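Local coordinates for putative polysaccharide biosynthesis protein with aminopeptidase-like domain (Clostridium acetobutylicum, PDB 3K9T), which binds one zinc ion per subunit and probably serves in the biosynthesis of modified polysaccharides, with no peptidase activity expected despite its aminopeptidase-like region, at residues E354-Y359 against M414-I419; E389-W394 against K420-A425. All blocks are in the same frame, centred on the assembly; numbering follows the deposited sequence.

Contact 1: E354-Y359 against M414-I419; sequences ENNRTY and MEFRRI
Phe-416, in the first turn of helix 416-428, drives the rim of its ring into the backbone bend where helix 336-355 gives way to strand 358-361. The leading atom, CZ of Phe-416, lies 3.6 Å from Asn-355 O, and Asn-356 N is a little farther off. Both backbone atoms meet the ring at its edge, near its plane, so the weakly positive C-H rim, and not the electron-rich face, is offered to the carbonyl oxygen. With CG anti to the backbone N (chi1 -180°), the ring extends toward the bend and its far carbon, CZ, makes the contact.

On one flank of the rim, CB of Asn-355 comes to 4.2 Å from CE2 of Phe-416. On the other, Asn-356 OD1 lies 4.2 Å from CE1 of Phe-416; the two side chains cross at about a right angle, the amide and ring planes 72° apart. That is loose van der Waals contact, for the amide is engaged elsewhere: OD1 accepts from Leu-406 N, and ND2 donates to Glu-271. Asparagine suits this bend because its short side chain can bind such partners while its backbone forms an inverse gamma turn. A flat, apolar phenylalanine suits the opposite position, reaching the main chain of the bend without needing a polar partner.

Just before Phe-416, Glu-415 is the N-cap; its OE2 takes the N-H of Arg-417 at 2.9 Å from above the carboxylate plane. Phe-416, in the first turn after this cap, packs against the connection through which the permutated winged helix-turn-helix domain joins the aminopeptidase-like region.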
ATOM      1  N   GLU A 354     -23.040  15.961   7.330  1.00 29.46           N
ATOM      2  CA  GLU A 354     -23.806  17.124   6.896  1.00 32.73           C
ATOM      3  C   GLU A 354     -22.961  18.228   6.266  1.00 21.84           C
ATOM      4  O   GLU A 354     -23.371  18.834   5.292  1.00 32.29           O
ATOM      5  CB  GLU A 354     -24.524  17.689   8.111  1.00 24.02           C
ATOM      6  CG  GLU A 354     -25.699  16.872   8.551  1.00 26.38           C
ATOM      7  CD  GLU A 354     -26.923  17.144   7.728  1.00 27.65           C
ATOM      8  OE1 GLU A 354     -27.216  18.333   7.519  1.00 31.59           O
ATOM      9  OE2 GLU A 354     -27.587  16.168   7.295  1.00 22.07           O
ATOM     10  N   ASN A 355     -21.779  18.478   6.838  1.00 34.08           N
ATOM     11  CA  ASN A 355     -20.887  19.547   6.378  1.00 24.13           C
ATOM     12  C   ASN A 355     -19.777  19.156   5.401  1.00 25.45           C
ATOM     13  O   ASN A 355     -18.881  19.964   5.153  1.00 27.00           O
ATOM     14  CB  ASN A 355     -20.253  20.258   7.587  1.00 31.98           C
ATOM     15  CG  ASN A 355     -21.273  21.008   8.421  1.00 32.30           C
ATOM     16  OD1 ASN A 355     -21.961  21.882   7.914  1.00 35.78           O
ATOM     17  ND2 ASN A 355     -21.371  20.667   9.716  1.00 38.90           N
ATOM     18  N   ASN A 356     -19.827  17.944   4.851  1.00 23.38           N
ATOM     19  CA  ASN A 356     -18.821  17.482   3.891  1.00 29.13           C
ATOM     20  C   ASN A 356     -19.104  18.025   2.499  1.00 20.92           C
ATOM     21  O   ASN A 356     -19.419  17.270   1.586  1.00 25.58           O
ATOM     22  CB  ASN A 356     -18.757  15.937   3.824  1.00 20.39           C
ATOM     23  CG  ASN A 356     -17.571  15.429   2.993  1.00 23.13           C
ATOM     24  OD1 ASN A 356     -16.566  16.114   2.885  1.00 27.46           O
ATOM     25  ND2 ASN A 356     -17.683  14.224   2.422  1.00 23.17           N
ATOM     26  N   ARG A 357     -18.918  19.322   2.312  1.00 37.90           N
ATOM     27  CA  ARG A 357     -19.210  19.936   1.020  1.00 20.87           C
ATOM     28  C   ARG A 357     -18.054  19.849   0.005  1.00 26.03           C
ATOM     29  O   ARG A 357     -16.966  19.389   0.335  1.00 17.71           O
ATOM     30  CB  ARG A 357     -19.692  21.352   1.243  1.00 40.49           C
ATOM     31  CG  ARG A 357     -21.023  21.359   1.934  1.00 48.72           C
ATOM     32  CD  ARG A 357     -21.449  22.736   2.406  1.00 83.28           C
ATOM     33  NE  ARG A 357     -22.483  22.526   3.403  1.00 77.74           N
ATOM     34  CZ  ARG A 357     -23.735  22.174   3.120  1.00134.69           C
ATOM     35  NH1 ARG A 357     -24.154  22.033   1.860  1.00 70.37           N
ATOM     36  NH2 ARG A 357     -24.586  21.977   4.115  1.00 73.99           N
ATOM     37  N   THR A 358     -18.343  20.196  -1.256  1.00 20.00           N
ATOM     38  CA  THR A 358     -17.310  20.337  -2.276  1.00 23.48           C
ATOM     39  C   THR A 358     -17.383  21.747  -2.815  1.00 21.52           C
ATOM     40  O   THR A 358     -18.457  22.252  -3.052  1.00 24.29           O
ATOM     41  CB  THR A 358     -17.421  19.322  -3.385  1.00 24.79           C
ATOM     42  OG1 THR A 358     -17.211  18.025  -2.825  1.00 24.47           O
ATOM     43  CG2 THR A 358     -16.354  19.574  -4.431  1.00 16.22           C
ATOM     44  N   TYR A 359     -16.225  22.387  -2.940  1.00 26.92           N
ATOM     45  CA  TYR A 359     -16.141  23.773  -3.363  1.00 25.04           C
ATOM     46  C   TYR A 359     -15.202  23.960  -4.545  1.00 18.58           C
ATOM     47  O   TYR A 359     -14.365  23.113  -4.862  1.00 23.77           O
ATOM     48  CB  TYR A 359     -15.608  24.661  -2.234  1.00 17.51           C
ATOM     49  CG  TYR A 359     -16.451  24.797  -0.979  1.00 14.88           C
ATOM     50  CD1 TYR A 359     -17.411  25.804  -0.862  1.00 38.89           C
ATOM     51  CD2 TYR A 359     -16.216  23.994   0.134  1.00 37.90           C
ATOM     52  CE1 TYR A 359     -18.149  25.969   0.322  1.00 34.04           C
ATOM     53  CE2 TYR A 359     -16.948  24.152   1.321  1.00 28.20           C
ATOM     54  CZ  TYR A 359     -17.911  25.133   1.403  1.00 43.26           C
ATOM     55  OH  TYR A 359     -18.630  25.271   2.567  1.00 37.02           O
HETATM   56  N   MSE A 414      -5.240  16.996   8.668  1.00 27.56           N
HETATM   57  CA  MSE A 414      -5.827  17.866   9.670  1.00 33.57           C
HETATM   58  C   MSE A 414      -7.207  17.362  10.048  1.00 27.15           C
HETATM   59  O   MSE A 414      -7.859  16.629   9.306  1.00 27.15           O
HETATM   60  CB  MSE A 414      -5.883  19.327   9.201  1.00 27.53           C
HETATM   61  CG  MSE A 414      -4.536  19.962   8.891  1.00 31.26           C
HETATM   62 SE   MSE A 414      -4.808  21.735   8.222  0.75 13.03          SE
HETATM   63  CE  MSE A 414      -3.075  22.508   8.385  1.00 14.19           C
ATOM     64  N   GLU A 415      -7.622  17.773  11.231  1.00 22.26           N
ATOM     65  CA  GLU A 415      -8.934  17.509  11.738  1.00 30.48           C
ATOM     66  C   GLU A 415     -10.039  18.159  10.871  1.00 26.51           C
ATOM     67  O   GLU A 415      -9.889  19.256  10.341  1.00 25.46           O
ATOM     68  CB  GLU A 415      -8.989  18.015  13.168  1.00 26.31           C
ATOM     69  CG  GLU A 415     -10.110  17.436  13.957  1.00 45.59           C
ATOM     70  CD  GLU A 415     -11.195  18.404  14.129  1.00 69.17           C
ATOM     71  OE1 GLU A 415     -10.850  19.511  14.592  1.00 51.58           O
ATOM     72  OE2 GLU A 415     -12.361  18.054  13.825  1.00 31.26           O
ATOM     73  N   PHE A 416     -11.164  17.471  10.761  1.00 28.22           N
ATOM     74  CA  PHE A 416     -12.212  17.885   9.859  1.00 21.94           C
ATOM     75  C   PHE A 416     -12.758  19.278  10.162  1.00 20.33           C
ATOM     76  O   PHE A 416     -12.865  20.097   9.261  1.00 28.08           O
ATOM     77  CB  PHE A 416     -13.351  16.857   9.817  1.00 22.96           C
ATOM     78  CG  PHE A 416     -14.482  17.260   8.870  1.00 32.82           C
ATOM     79  CD1 PHE A 416     -14.409  17.004   7.524  1.00 18.63           C
ATOM     80  CD2 PHE A 416     -15.588  17.940   9.339  1.00 18.38           C
ATOM     81  CE1 PHE A 416     -15.426  17.394   6.683  1.00 26.85           C
ATOM     82  CE2 PHE A 416     -16.600  18.342   8.505  1.00 40.95           C
ATOM     83  CZ  PHE A 416     -16.522  18.083   7.183  1.00 19.89           C
ATOM     84  N   ARG A 417     -13.105  19.570  11.410  1.00 19.28           N
ATOM     85  CA  ARG A 417     -13.621  20.904  11.712  1.00 30.91           C
ATOM     86  C   ARG A 417     -12.671  22.043  11.347  1.00 14.78           C
ATOM     87  O   ARG A 417     -13.108  23.117  10.992  1.00 23.02           O
ATOM     88  CB  ARG A 417     -14.035  21.019  13.156  1.00 21.96           C
ATOM     89  CG  ARG A 417     -15.245  20.180  13.493  1.00 23.99           C
ATOM     90  CD  ARG A 417     -16.055  20.845  14.546  1.00 29.75           C
ATOM     91  NE  ARG A 417     -17.131  19.997  15.036  1.00 29.87           N
ATOM     92  CZ  ARG A 417     -18.278  20.457  15.534  1.00 23.70           C
ATOM     93  NH1 ARG A 417     -18.524  21.772  15.583  1.00 40.50           N
ATOM     94  NH2 ARG A 417     -19.187  19.595  15.978  1.00 37.88           N
ATOM     95  N   ARG A 418     -11.373  21.808  11.435  1.00 29.34           N
ATOM     96  CA  ARG A 418     -10.391  22.830  11.061  1.00 20.44           C
ATOM     97  C   ARG A 418     -10.502  23.216   9.584  1.00 16.19           C
ATOM     98  O   ARG A 418     -10.438  24.392   9.191  1.00 21.37           O
ATOM     99  CB  ARG A 418      -9.010  22.273  11.307  1.00 23.61           C
ATOM    100  CG  ARG A 418      -7.998  23.301  11.517  1.00 48.85           C
ATOM    101  CD  ARG A 418      -6.713  22.675  11.947  1.00 36.41           C
ATOM    102  NE  ARG A 418      -5.660  23.611  11.640  1.00 81.50           N
ATOM    103  CZ  ARG A 418      -4.386  23.297  11.518  1.00 43.12           C
ATOM    104  NH1 ARG A 418      -4.002  22.042  11.677  1.00 42.30           N
ATOM    105  NH2 ARG A 418      -3.499  24.258  11.229  1.00 37.50           N
ATOM    106  N   ILE A 419     -10.675  22.189   8.771  1.00 23.66           N
ATOM    107  CA  ILE A 419     -10.878  22.355   7.358  1.00 20.06           C
ATOM    108  C   ILE A 419     -12.210  23.053   7.105  1.00 26.04           C
ATOM    109  O   ILE A 419     -12.271  23.966   6.313  1.00 20.89           O
ATOM    110  CB  ILE A 419     -10.780  20.999   6.652  1.00 14.18           C
ATOM    111  CG1 ILE A 419      -9.363  20.403   6.887  1.00 33.86           C
ATOM    112  CG2 ILE A 419     -11.138  21.144   5.196  1.00 18.81           C
ATOM    113  CD1 ILE A 419      -8.220  21.319   6.548  1.00 12.94           C
TER

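Contact 2: E389-W394 against K420-A425; sequences EFAMFW and KYAADA
Helix-to-helix apolar packing inside the permutated winged helix-turn-helix domain joins 389-394, the start of helix 389-398, to 420-425 in the middle of helix 416-428. Its centre is Ala-422, whose CB points at the other helix and lies 3.4 Å from CB of Ala-391. CB of Ala-422 also lies 3.7 Å from Met-392 N. A methyl this short lets the backbones come close, with the CA atoms of Met-392 and Ala-422 5.0 Å apart.

Met-392, a selenomethionine in this crystal, flanks the alanine pair. CG of Met-392 rests 3.8 Å from CB of Ala-422. A flexible, unbranched side chain is well suited to following the surface of a neighbouring helix, and it also touches Leu-426 one turn further along.

Away from this seam, Lys-420 NZ reaches Asp-424 OD2 at 2.6 Å in a salt bridge that uses the syn lone pair of Asp-424 OD2; Glu-3 is a second acidic partner for the lysine. Lys-420 packs against Tyr-351 of helix 336-355, Ala-423 meets Leu-405 of helix 405-412, and beyond Phe-390 and Trp-394 of helix 389-398 stands Trp-295 of a second subunit.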
ATOM      1  N   GLU A 389      -4.285  29.883   8.951  1.00 36.88           N
ATOM      2  CA  GLU A 389      -3.889  30.043   7.556  1.00 42.59           C
ATOM      3  C   GLU A 389      -3.486  28.758   6.833  1.00 38.68           C
ATOM      4  O   GLU A 389      -3.682  28.638   5.626  1.00 21.62           O
ATOM      5  CB  GLU A 389      -2.802  31.100   7.450  1.00 29.50           C
ATOM      6  CG  GLU A 389      -1.701  30.993   8.497  1.00 64.25           C
ATOM      7  CD  GLU A 389      -0.372  31.476   7.958  1.00384.40           C
ATOM      8  OE1 GLU A 389      -0.390  32.349   7.065  1.00 50.01           O
ATOM      9  OE2 GLU A 389       0.685  30.974   8.404  1.00 61.15           O
ATOM     10  N   PHE A 390      -2.970  27.782   7.563  1.00 34.89           N
ATOM     11  CA  PHE A 390      -2.571  26.511   6.951  1.00 24.47           C
ATOM     12  C   PHE A 390      -3.776  25.759   6.423  1.00 37.53           C
ATOM     13  O   PHE A 390      -3.772  25.337   5.285  1.00 29.58           O
ATOM     14  CB  PHE A 390      -1.794  25.655   7.941  1.00 50.68           C
ATOM     15  CG  PHE A 390      -0.613  26.353   8.487  1.00 47.09           C
ATOM     16  CD1 PHE A 390       0.544  26.438   7.734  1.00 32.06           C
ATOM     17  CD2 PHE A 390      -0.683  27.013   9.717  1.00 72.77           C
ATOM     18  CE1 PHE A 390       1.649  27.125   8.220  1.00 43.04           C
ATOM     19  CE2 PHE A 390       0.405  27.706  10.212  1.00 60.73           C
ATOM     20  CZ  PHE A 390       1.580  27.762   9.461  1.00 50.00           C
ATOM     21  N   ALA A 391      -4.812  25.607   7.237  1.00 33.45           N
ATOM     22  CA  ALA A 391      -6.043  25.007   6.753  1.00 13.24           C
ATOM     23  C   ALA A 391      -6.557  25.759   5.489  1.00 20.43           C
ATOM     24  O   ALA A 391      -7.014  25.158   4.493  1.00 17.49           O
ATOM     25  CB  ALA A 391      -7.137  25.028   7.870  1.00 14.22           C
HETATM   26  N   MSE A 392      -6.505  27.078   5.519  1.00 12.04           N
HETATM   27  CA  MSE A 392      -7.084  27.835   4.397  1.00 22.05           C
HETATM   28  C   MSE A 392      -6.358  27.532   3.112  1.00  8.80           C
HETATM   29  O   MSE A 392      -7.007  27.324   2.078  1.00 26.16           O
HETATM   30  CB  MSE A 392      -7.082  29.338   4.667  1.00 14.52           C
HETATM   31  CG  MSE A 392      -8.086  29.706   5.709  1.00 36.37           C
HETATM   32 SE   MSE A 392      -8.435  31.591   5.832  0.75 23.19          SE
HETATM   33  CE  MSE A 392      -6.820  32.445   5.135  1.00 12.21           C
ATOM     34  N   PHE A 393      -5.016  27.499   3.183  1.00 20.39           N
ATOM     35  CA  PHE A 393      -4.181  27.231   2.010  1.00 33.06           C
ATOM     36  C   PHE A 393      -4.453  25.861   1.396  1.00 19.42           C
ATOM     37  O   PHE A 393      -4.397  25.714   0.174  1.00 23.69           O
ATOM     38  CB  PHE A 393      -2.695  27.364   2.330  1.00 25.31           C
ATOM     39  CG  PHE A 393      -2.238  28.781   2.555  1.00 18.76           C
ATOM     40  CD1 PHE A 393      -2.475  29.765   1.603  1.00 32.92           C
ATOM     41  CD2 PHE A 393      -1.492  29.112   3.691  1.00 27.01           C
ATOM     42  CE1 PHE A 393      -2.024  31.069   1.803  1.00 34.54           C
ATOM     43  CE2 PHE A 393      -1.054  30.409   3.905  1.00 18.63           C
ATOM     44  CZ  PHE A 393      -1.309  31.388   2.948  1.00 34.94           C
ATOM     45  N   TRP A 394      -4.718  24.862   2.238  1.00 18.62           N
ATOM     46  CA  TRP A 394      -5.150  23.544   1.753  1.00 22.73           C
ATOM     47  C   TRP A 394      -6.480  23.591   1.020  1.00 28.96           C
ATOM     48  O   TRP A 394      -6.606  22.989  -0.053  1.00 20.67           O
ATOM     49  CB  TRP A 394      -5.299  22.548   2.886  1.00 21.93           C
ATOM     50  CG  TRP A 394      -4.057  21.805   3.214  1.00 19.89           C
ATOM     51  CD1 TRP A 394      -3.373  21.846   4.380  1.00 26.66           C
ATOM     52  CD2 TRP A 394      -3.347  20.928   2.358  1.00 25.75           C
ATOM     53  NE1 TRP A 394      -2.283  21.036   4.315  1.00 24.22           N
ATOM     54  CE2 TRP A 394      -2.242  20.445   3.086  1.00 14.39           C
ATOM     55  CE3 TRP A 394      -3.526  20.507   1.036  1.00 22.33           C
ATOM     56  CZ2 TRP A 394      -1.331  19.530   2.556  1.00 16.28           C
ATOM     57  CZ3 TRP A 394      -2.611  19.612   0.491  1.00 18.80           C
ATOM     58  CH2 TRP A 394      -1.519  19.136   1.246  1.00 21.63           C
ATOM     59  N   LYS A 420     -13.248  22.652   7.830  1.00 23.02           N
ATOM     60  CA  LYS A 420     -14.594  23.180   7.647  1.00 28.48           C
ATOM     61  C   LYS A 420     -14.675  24.667   7.934  1.00 20.34           C
ATOM     62  O   LYS A 420     -15.233  25.456   7.155  1.00 22.20           O
ATOM     63  CB  LYS A 420     -15.556  22.418   8.569  1.00 22.69           C
ATOM     64  CG  LYS A 420     -17.030  22.622   8.266  1.00 23.71           C
ATOM     65  CD  LYS A 420     -17.602  23.875   8.931  1.00 26.30           C
ATOM     66  CE  LYS A 420     -19.119  23.900   8.845  1.00 29.62           C
ATOM     67  NZ  LYS A 420     -19.671  25.209   9.274  1.00 23.33           N
ATOM     68  N   TYR A 421     -14.111  25.051   9.066  1.00 22.45           N
ATOM     69  CA  TYR A 421     -14.120  26.432   9.463  1.00 31.62           C
ATOM     70  C   TYR A 421     -13.221  27.263   8.550  1.00 11.72           C
ATOM     71  O   TYR A 421     -13.518  28.428   8.289  1.00 31.93           O
ATOM     72  CB  TYR A 421     -13.719  26.571  10.930  1.00 13.28           C
ATOM     73  CG  TYR A 421     -14.696  25.946  11.892  1.00 20.84           C
ATOM     74  CD1 TYR A 421     -16.071  26.154  11.753  1.00 17.49           C
ATOM     75  CD2 TYR A 421     -14.249  25.195  12.984  1.00 17.81           C
ATOM     76  CE1 TYR A 421     -16.969  25.595  12.636  1.00 20.58           C
ATOM     77  CE2 TYR A 421     -15.153  24.610  13.883  1.00 16.59           C
ATOM     78  CZ  TYR A 421     -16.509  24.819  13.709  1.00 14.92           C
ATOM     79  OH  TYR A 421     -17.403  24.244  14.589  1.00 32.02           O
ATOM     80  N   ALA A 422     -12.148  26.664   8.031  1.00 31.40           N
ATOM     81  CA  ALA A 422     -11.303  27.380   7.077  1.00 23.35           C
ATOM     82  C   ALA A 422     -12.111  27.666   5.804  1.00 23.11           C
ATOM     83  O   ALA A 422     -12.114  28.787   5.307  1.00 28.28           O
ATOM     84  CB  ALA A 422      -9.988  26.619   6.798  1.00 19.69           C
ATOM     85  N   ALA A 423     -12.831  26.648   5.329  1.00 26.99           N
ATOM     86  CA  ALA A 423     -13.710  26.744   4.167  1.00 25.01           C
ATOM     87  C   ALA A 423     -14.842  27.746   4.394  1.00 29.34           C
ATOM     88  O   ALA A 423     -15.254  28.440   3.463  1.00 25.58           O
ATOM     89  CB  ALA A 423     -14.291  25.365   3.824  1.00  8.38           C
ATOM     90  N   ASP A 424     -15.358  27.813   5.618  1.00 28.85           N
ATOM     91  CA  ASP A 424     -16.411  28.785   5.932  1.00 19.84           C
ATOM     92  C   ASP A 424     -15.902  30.183   5.664  1.00 38.14           C
ATOM     93  O   ASP A 424     -16.507  30.949   4.929  1.00 22.68           O
ATOM     94  CB  ASP A 424     -16.868  28.702   7.403  1.00 28.33           C
ATOM     95  CG  ASP A 424     -17.757  27.499   7.682  1.00 34.49           C
ATOM     96  OD1 ASP A 424     -18.222  26.894   6.707  1.00 21.12           O
ATOM     97  OD2 ASP A 424     -17.991  27.149   8.863  1.00 21.04           O
ATOM     98  N   ALA A 425     -14.769  30.496   6.268  1.00 19.17           N
ATOM     99  CA  ALA A 425     -14.179  31.821   6.179  1.00 22.42           C
ATOM    100  C   ALA A 425     -13.910  32.228   4.715  1.00 23.20           C
ATOM    101  O   ALA A 425     -14.157  33.364   4.299  1.00 27.38           O
ATOM    102  CB  ALA A 425     -12.907  31.835   6.991  1.00  8.26           C
TER

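In the fold
Helix 416-428 serves both contacts, its first turn in contact 1 and its middle in contact 2, their centres about 9 Å apart. Both are largely buried: Asn-356 and Met-392 are partly exposed, the other touching residues buried. In contact 1 an aromatic edge meets polar main chain at a bend facing the aminopeptidase-like region; contact 2 is apolar, alanine methyls and a selenomethionine side chain joining two helices within the winged helix-turn-helix domain. Both have residues reaching Trp-295 of the second subunit, more of them in contact 2. They also touch each other: CE of Met-414 packs 3.4 Å from CB of Phe-390. One helix therefore links the domain junction to the domain's own core.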